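Local coordinates for protein GH127 beta-L-arabinofuranoside (Geobacillus stearothermophilus, PDB 4QK0) that probably hydrolyses beta-L-arabinofuranosides, splitting terminal arabinose residues from glycans as a member of glycoside hydrolase family 127, at residues A[209-214]-A[281-286]; A[275-280]-A[348-353]. One frame throughout, in Å; residues are numbered along the deposited sequence.

Overall arrangement
Both contacts lie in the GH127 catalytic domain, of the six-hairpin glycosidase clan, and share helix 266-283. Contact 1 joins the end of that helix to helix 208-220; contact 2 joins residues 275-280, just upstream, to the end of helix 334-350. Along the chain the segments alternate: 209-214, 275-280, 281-286, 348-353. The two contact centres are about 11 Å apart, and that of contact 2 is nearer the centre of the chain (about 17 Å against about 23 Å). They meet directly where Leu279 packs on Leu211 and Ser214 and where Leu350 reaches Ala281. Helix 266-283 is thus contacted by two helices that come from well-separated parts of the sequence.

Contact 1: A[209-214]-A[281-286]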
ATOM      1  N   ASN A 209      -5.452 -45.047  12.652  1.00 34.61           N
ATOM      2  CA  ASN A 209      -6.352 -44.023  13.206  1.00 34.88           C
ATOM      3  C   ASN A 209      -5.870 -42.597  12.893  1.00 31.11           C
ATOM      4  O   ASN A 209      -6.675 -41.708  12.697  1.00 30.88           O
ATOM      5  CB  ASN A 209      -6.453 -44.149  14.709  1.00 38.30           C
ATOM      6  CG  ASN A 209      -7.054 -45.479  15.162  1.00 42.44           C
ATOM      7  OD1 ASN A 209      -7.718 -46.174  14.392  1.00 40.58           O
ATOM      8  ND2 ASN A 209      -6.903 -45.775  16.449  1.00 39.13           N
ATOM      9  N   TYR A 210      -4.548 -42.415  12.854  1.00 29.77           N
ATOM     10  CA  TYR A 210      -3.936 -41.104  12.710  1.00 29.34           C
ATOM     11  C   TYR A 210      -4.134 -40.620  11.276  1.00 31.02           C
ATOM     12  O   TYR A 210      -4.492 -39.442  11.019  1.00 28.52           O
ATOM     13  CB  TYR A 210      -2.446 -41.140  13.120  1.00 25.96           C
ATOM     14  CG  TYR A 210      -2.231 -41.542  14.579  1.00 26.41           C
ATOM     15  CD1 TYR A 210      -3.171 -41.257  15.547  1.00 27.90           C
ATOM     16  CD2 TYR A 210      -1.090 -42.206  14.982  1.00 28.15           C
ATOM     17  CE1 TYR A 210      -2.977 -41.612  16.880  1.00 28.68           C
ATOM     18  CE2 TYR A 210      -0.903 -42.586  16.309  1.00 25.42           C
ATOM     19  CZ  TYR A 210      -1.857 -42.300  17.251  1.00 27.12           C
ATOM     20  OH  TYR A 210      -1.689 -42.661  18.591  1.00 25.74           O
ATOM     21  N   LEU A 211      -3.967 -41.548  10.355  1.00 30.03           N
ATOM     22  CA  LEU A 211      -4.212 -41.287   8.933  1.00 29.78           C
ATOM     23  C   LEU A 211      -5.653 -40.933   8.672  1.00 28.67           C
ATOM     24  O   LEU A 211      -5.953 -39.917   8.035  1.00 29.41           O
ATOM     25  CB  LEU A 211      -3.802 -42.483   8.114  1.00 31.82           C
ATOM     26  CG  LEU A 211      -4.126 -42.388   6.641  1.00 35.53           C
ATOM     27  CD1 LEU A 211      -3.245 -41.345   6.001  1.00 34.20           C
ATOM     28  CD2 LEU A 211      -3.881 -43.741   5.997  1.00 37.43           C
ATOM     29  N   LYS A 212      -6.559 -41.667   9.292  1.00 31.06           N
ATOM     30  CA  LYS A 212      -7.977 -41.346   9.157  1.00 30.38           C
ATOM     31  C   LYS A 212      -8.426 -40.035   9.842  1.00 29.03           C
ATOM     32  O   LYS A 212      -9.343 -39.363   9.406  1.00 25.82           O
ATOM     33  CB  LYS A 212      -8.783 -42.499   9.698  1.00 36.79           C
ATOM     34  CG  LYS A 212      -8.704 -43.718   8.789  1.00 43.59           C
ATOM     35  CD  LYS A 212     -10.018 -44.488   8.833  1.00 49.90           C
ATOM     36  CE  LYS A 212     -10.020 -45.588   9.874  1.00 52.19           C
ATOM     37  NZ  LYS A 212      -9.685 -46.888   9.217  1.00 51.73           N
ATOM     38  N   LEU A 213      -7.806 -39.727  10.966  1.00 25.44           N
ATOM     39  CA  LEU A 213      -8.111 -38.510  11.666  1.00 26.15           C
ATOM     40  C   LEU A 213      -7.643 -37.284  10.803  1.00 22.45           C
ATOM     41  O   LEU A 213      -8.390 -36.358  10.599  1.00 23.48           O
ATOM     42  CB  LEU A 213      -7.409 -38.549  13.042  1.00 26.22           C
ATOM     43  CG  LEU A 213      -7.697 -37.364  13.929  1.00 26.86           C
ATOM     44  CD1 LEU A 213      -9.186 -37.273  14.159  1.00 25.40           C
ATOM     45  CD2 LEU A 213      -6.959 -37.483  15.245  1.00 27.29           C
ATOM     46  N   SER A 214      -6.440 -37.356  10.264  1.00 22.52           N
ATOM     47  CA  SER A 214      -5.948 -36.366   9.295  1.00 25.26           C
ATOM     48  C   SER A 214      -6.934 -36.181   8.170  1.00 28.44           C
ATOM     49  O   SER A 214      -7.399 -35.065   7.903  1.00 30.52           O
ATOM     50  CB  SER A 214      -4.589 -36.788   8.735  1.00 24.96           C
ATOM     51  OG  SER A 214      -4.055 -35.819   7.829  1.00 27.63           O
ATOM     52  N   ALA A 281      -1.586 -38.899  -1.741  1.00 36.13           N
ATOM     53  CA  ALA A 281      -0.613 -39.947  -2.019  1.00 38.66           C
ATOM     54  C   ALA A 281      -0.948 -41.214  -1.272  1.00 43.87           C
ATOM     55  O   ALA A 281      -0.982 -42.275  -1.847  1.00 46.84           O
ATOM     56  CB  ALA A 281       0.790 -39.490  -1.610  1.00 39.69           C
ATOM     57  N   LYS A 282      -1.154 -41.095   0.036  1.00 45.23           N
ATOM     58  CA  LYS A 282      -1.344 -42.248   0.854  1.00 46.25           C
ATOM     59  C   LYS A 282      -2.678 -42.935   0.586  1.00 50.25           C
ATOM     60  O   LYS A 282      -2.729 -44.145   0.665  1.00 53.34           O
ATOM     61  CB  LYS A 282      -1.188 -41.899   2.332  1.00 45.70           C
ATOM     62  CG  LYS A 282       0.241 -41.465   2.664  1.00 48.25           C
ATOM     63  CD  LYS A 282       0.448 -41.319   4.154  1.00 51.23           C
ATOM     64  CE  LYS A 282       1.674 -40.489   4.497  1.00 58.03           C
ATOM     65  NZ  LYS A 282       2.941 -41.086   4.013  1.00 55.12           N
HETATM   66  N   MSE A 283      -3.736 -42.177   0.294  1.00 45.42           N
HETATM   67  CA  MSE A 283      -5.054 -42.763   0.072  1.00 45.85           C
HETATM   68  C   MSE A 283      -5.324 -43.081  -1.371  1.00 38.53           C
HETATM   69  O   MSE A 283      -6.367 -43.570  -1.674  1.00 41.66           O
HETATM   70  CB  MSE A 283      -6.242 -41.872   0.468  1.00 46.60           C
HETATM   71  CG  MSE A 283      -6.260 -41.317   1.874  1.00 49.00           C
HETATM   72 SE   MSE A 283      -6.182 -42.737   3.221  1.00 60.90          SE
HETATM   73  CE  MSE A 283      -7.631 -42.076   4.410  1.00 55.26           C
ATOM     74  N   GLY A 284      -4.429 -42.774  -2.276  1.00 39.93           N
ATOM     75  CA  GLY A 284      -4.762 -42.854  -3.707  1.00 41.69           C
ATOM     76  C   GLY A 284      -6.022 -42.098  -4.118  1.00 41.51           C
ATOM     77  O   GLY A 284      -6.774 -42.575  -4.944  1.00 48.18           O
ATOM     78  N   ASP A 285      -6.274 -40.933  -3.530  1.00 44.06           N
ATOM     79  CA  ASP A 285      -7.526 -40.173  -3.784  1.00 40.03           C
ATOM     80  C   ASP A 285      -7.267 -39.189  -4.917  1.00 43.79           C
ATOM     81  O   ASP A 285      -6.578 -38.169  -4.740  1.00 43.03           O
ATOM     82  CB  ASP A 285      -7.945 -39.446  -2.500  1.00 41.72           C
ATOM     83  CG  ASP A 285      -9.203 -38.591  -2.665  1.00 42.23           C
ATOM     84  OD1 ASP A 285      -9.672 -38.335  -3.799  1.00 40.75           O
ATOM     85  OD2 ASP A 285      -9.720 -38.145  -1.629  1.00 41.26           O
ATOM     86  N   GLU A 286      -7.762 -39.530  -6.096  1.00 42.62           N
ATOM     87  CA  GLU A 286      -7.503 -38.787  -7.324  1.00 39.88           C
ATOM     88  C   GLU A 286      -8.109 -37.368  -7.284  1.00 38.71           C
ATOM     89  O   GLU A 286      -7.540 -36.454  -7.841  1.00 44.10           O
ATOM     90  CB  GLU A 286      -8.049 -39.568  -8.561  1.00 41.81           C
ATOM     91  CG  GLU A 286      -7.818 -38.882  -9.916  1.00 45.68           C
ATOM     92  CD  GLU A 286      -6.318 -38.664 -10.242  1.00 53.48           C
ATOM     93  OE1 GLU A 286      -5.472 -39.530  -9.899  1.00 60.38           O
ATOM     94  OE2 GLU A 286      -5.961 -37.629 -10.838  1.00 57.19           O
TER
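Leu211 and Met283 join two helices of the mainly helical catalytic domain, whose clan is built on the alpha/alpha toroid: helix 208-220 meets the C-terminal end of helix 266-283. The contact is apolar and small. Met283, a selenomethionine, and Leu211 reach toward each other tip to tip, with Leu211 CD2 3.7 Å from Met283 SE. The selenium of Met283 also lies 4.0 Å from Leu211 CG, so it sits against the branch point and one methyl together. Met283 does not start out pointing at the other helix; bends at chi2 (-57°) and chi3 (-134°) bring its end round to the leucine. The other methyl, Leu211 CD1, meets the aliphatic part of Lys282, 4.1 Å from Lys282 CD, and the two side chains cross at a slant. Beyond CD the lysine turns at chi4 (-62°) and leads away to a salt bridge between NZ and Glu203, so its methylenes serve the packing while its charge is paired outside the contact. An alanine in place of Leu211 lacks CG and both methyls and would probably leave the selenium and the lysine CD without their partners, opening a gap between the helices. After Met283 the chain turns through Gly284, which has positive phi, to Asp285, the N-cap of helix 286-302; its OD1 accepts from Leu288 N and its OD2 pairs with Arg257. Helix 208-220 also packs on helix 266-283 one turn back, while Tyr210 and Leu213 pack on helices 162-177 and 194-205, placing helix 208-220 among three helical neighbours.

Contact 2: A[275-280]-A[348-353]; sequences AMAGLA and LELEMD
Leu350, the last helical residue of helix 334-350, packs on Ala277 and Ala280 of helix 266-283 in a buried helix-helix contact of the catalytic domain. The backbones come close, with Ala277 CA and Leu350 CA 6.7 Å apart, an approach that the small alanine side chains allow. With CG anti to the backbone N (chi1 -173°), the branch of Leu350 is carried out to the alanines, where CD1 does most of the touching. Leu350 CD1 lies 3.8 Å from Ala280 CB, whose bond from CA points toward the leucine. It rests against backbone as well as side chain, since Leu350 CD1 is also 4.0 Å from Ala280 C. On the next residue, Leu350 CD1 comes to 3.7 Å from Ala281 N. One turn back, Leu350 CD1 is 4.1 Å from Ala277 O. The second methyl adds a longer contact, Leu350 CD2 standing 4.4 Å from Ala277 CB. One branched side chain therefore spans a full turn of the opposing helix, over a surface made of two alanine methyls and the adjoining main chain. Such helix-on-helix packing belongs to the alpha/alpha toroid of the six-hairpin glycosidase clan, and here it falls where a helix ends. Directly after Leu350 the chain goes extended at Glu351 and makes an inverse gamma turn centred on Met352. Glu351 leaves the helix pair for a salt bridge through OE2 with Lys511, in the GH127 middle-domain region, and Met352 packs on Tyr513 and Tyr515 of strand 513-517. On helix 266-283, Met276 touches helix 286-302.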
ATOM      1  N   ALA A 275      -0.780 -31.155   3.829  1.00 21.16           N
ATOM      2  CA  ALA A 275      -1.573 -32.260   4.302  1.00 23.19           C
ATOM      3  C   ALA A 275      -2.399 -32.906   3.149  1.00 26.37           C
ATOM      4  O   ALA A 275      -2.423 -34.122   2.996  1.00 24.27           O
ATOM      5  CB  ALA A 275      -2.466 -31.856   5.438  1.00 20.89           C
HETATM    6  N   MSE A 276      -3.023 -32.077   2.337  1.00 26.79           N
HETATM    7  CA  MSE A 276      -3.815 -32.579   1.240  1.00 29.47           C
HETATM    8  C   MSE A 276      -2.990 -33.420   0.307  1.00 27.49           C
HETATM    9  O   MSE A 276      -3.456 -34.464  -0.132  1.00 29.94           O
HETATM   10  CB  MSE A 276      -4.454 -31.449   0.453  1.00 29.83           C
HETATM   11  CG  MSE A 276      -5.509 -30.744   1.305  1.00 27.46           C
HETATM   12 SE   MSE A 276      -6.029 -29.089   0.361  1.00 27.99          SE
HETATM   13  CE  MSE A 276      -6.540 -29.658  -1.435  1.00 31.52           C
ATOM     14  N   ALA A 277      -1.770 -32.991   0.004  1.00 25.69           N
ATOM     15  CA  ALA A 277      -0.907 -33.724  -0.914  1.00 24.89           C
ATOM     16  C   ALA A 277      -0.433 -35.062  -0.342  1.00 29.25           C
ATOM     17  O   ALA A 277      -0.384 -36.060  -1.054  1.00 26.99           O
ATOM     18  CB  ALA A 277       0.283 -32.894  -1.293  1.00 24.14           C
ATOM     19  N   GLY A 278      -0.082 -35.058   0.940  1.00 27.38           N
ATOM     20  CA  GLY A 278       0.250 -36.283   1.674  1.00 28.48           C
ATOM     21  C   GLY A 278      -0.916 -37.282   1.691  1.00 28.93           C
ATOM     22  O   GLY A 278      -0.700 -38.441   1.448  1.00 30.69           O
ATOM     23  N   LEU A 279      -2.130 -36.821   1.951  1.00 28.01           N
ATOM     24  CA  LEU A 279      -3.297 -37.667   1.946  1.00 28.36           C
ATOM     25  C   LEU A 279      -3.657 -38.177   0.541  1.00 31.68           C
ATOM     26  O   LEU A 279      -3.945 -39.343   0.382  1.00 30.65           O
ATOM     27  CB  LEU A 279      -4.496 -36.954   2.485  1.00 27.04           C
ATOM     28  CG  LEU A 279      -4.458 -36.664   3.972  1.00 30.88           C
ATOM     29  CD1 LEU A 279      -5.502 -35.591   4.299  1.00 30.78           C
ATOM     30  CD2 LEU A 279      -4.681 -37.924   4.799  1.00 29.40           C
ATOM     31  N   ALA A 280      -3.584 -37.333  -0.473  1.00 28.62           N
ATOM     32  CA  ALA A 280      -3.785 -37.818  -1.832  1.00 30.24           C
ATOM     33  C   ALA A 280      -2.841 -38.981  -2.176  1.00 32.82           C
ATOM     34  O   ALA A 280      -3.229 -39.918  -2.831  1.00 31.71           O
ATOM     35  CB  ALA A 280      -3.594 -36.711  -2.833  1.00 29.89           C
ATOM     36  N   LEU A 348       6.186 -33.881  -4.507  1.00 25.38           N
ATOM     37  CA  LEU A 348       7.115 -34.811  -5.114  1.00 29.92           C
ATOM     38  C   LEU A 348       6.743 -36.274  -4.843  1.00 33.86           C
ATOM     39  O   LEU A 348       6.968 -37.112  -5.668  1.00 31.22           O
ATOM     40  CB  LEU A 348       8.523 -34.574  -4.606  1.00 31.34           C
ATOM     41  CG  LEU A 348       9.179 -33.377  -5.284  1.00 32.42           C
ATOM     42  CD1 LEU A 348      10.479 -33.020  -4.579  1.00 30.73           C
ATOM     43  CD2 LEU A 348       9.403 -33.659  -6.760  1.00 32.32           C
ATOM     44  N   GLU A 349       6.187 -36.561  -3.674  1.00 39.63           N
ATOM     45  CA  GLU A 349       5.740 -37.919  -3.347  1.00 43.02           C
ATOM     46  C   GLU A 349       4.465 -38.259  -4.090  1.00 42.61           C
ATOM     47  O   GLU A 349       4.165 -39.404  -4.333  1.00 48.59           O
ATOM     48  CB  GLU A 349       5.582 -38.069  -1.836  1.00 45.32           C
ATOM     49  CG  GLU A 349       6.957 -38.010  -1.140  1.00 47.28           C
ATOM     50  CD  GLU A 349       6.892 -37.844   0.389  1.00 52.80           C
ATOM     51  OE1 GLU A 349       5.764 -37.883   0.949  1.00 42.85           O
ATOM     52  OE2 GLU A 349       7.963 -37.643   1.020  1.00 46.64           O
ATOM     53  N   LEU A 350       3.744 -37.247  -4.524  1.00 39.63           N
ATOM     54  CA  LEU A 350       2.527 -37.459  -5.274  1.00 38.98           C
ATOM     55  C   LEU A 350       2.752 -37.639  -6.771  1.00 39.06           C
ATOM     56  O   LEU A 350       2.001 -38.329  -7.450  1.00 49.81           O
ATOM     57  CB  LEU A 350       1.656 -36.253  -5.045  1.00 38.61           C
ATOM     58  CG  LEU A 350       0.238 -36.206  -5.556  1.00 37.30           C
ATOM     59  CD1 LEU A 350      -0.562 -37.371  -4.985  1.00 38.28           C
ATOM     60  CD2 LEU A 350      -0.377 -34.872  -5.135  1.00 41.58           C
ATOM     61  N   GLU A 351       3.801 -37.016  -7.281  1.00 40.55           N
ATOM     62  CA  GLU A 351       4.134 -37.072  -8.673  1.00 34.97           C
ATOM     63  C   GLU A 351       5.584 -36.528  -8.816  1.00 33.65           C
ATOM     64  O   GLU A 351       5.920 -35.408  -8.372  1.00 32.84           O
ATOM     65  CB  GLU A 351       3.126 -36.253  -9.431  1.00 42.41           C
ATOM     66  CG  GLU A 351       3.273 -36.241 -10.947  1.00 52.96           C
ATOM     67  CD  GLU A 351       2.631 -35.007 -11.565  1.00 62.88           C
ATOM     68  OE1 GLU A 351       1.813 -34.335 -10.879  1.00 74.79           O
ATOM     69  OE2 GLU A 351       2.976 -34.659 -12.719  1.00 72.67           O
HETATM   70  N   MSE A 352       6.422 -37.310  -9.454  1.00 25.33           N
HETATM   71  CA  MSE A 352       7.796 -36.963  -9.677  1.00 26.22           C
HETATM   72  C   MSE A 352       7.914 -35.997 -10.844  1.00 26.84           C
HETATM   73  O   MSE A 352       8.040 -36.392 -11.984  1.00 27.30           O
HETATM   74  CB  MSE A 352       8.582 -38.230  -9.888  1.00 24.27           C
HETATM   75  CG  MSE A 352      10.050 -37.843  -9.936  1.00 30.15           C
HETATM   76 SE   MSE A 352      10.741 -37.071  -8.231  1.00 33.20          SE
HETATM   77  CE  MSE A 352       9.949 -38.325  -6.966  1.00 29.40           C
ATOM     78  N   ASP A 353       7.854 -34.699 -10.538  1.00 27.94           N
ATOM     79  CA  ASP A 353       7.964 -33.639 -11.526  1.00 27.60           C
ATOM     80  C   ASP A 353       9.011 -32.623 -11.032  1.00 28.06           C
ATOM     81  O   ASP A 353       8.892 -32.035  -9.938  1.00 27.13           O
ATOM     82  CB  ASP A 353       6.594 -33.005 -11.723  1.00 30.33           C
ATOM     83  CG  ASP A 353       6.554 -32.043 -12.866  1.00 32.85           C
ATOM     84  OD1 ASP A 353       7.577 -31.340 -13.184  1.00 30.22           O
ATOM     85  OD2 ASP A 353       5.473 -31.984 -13.463  1.00 39.81           O
TER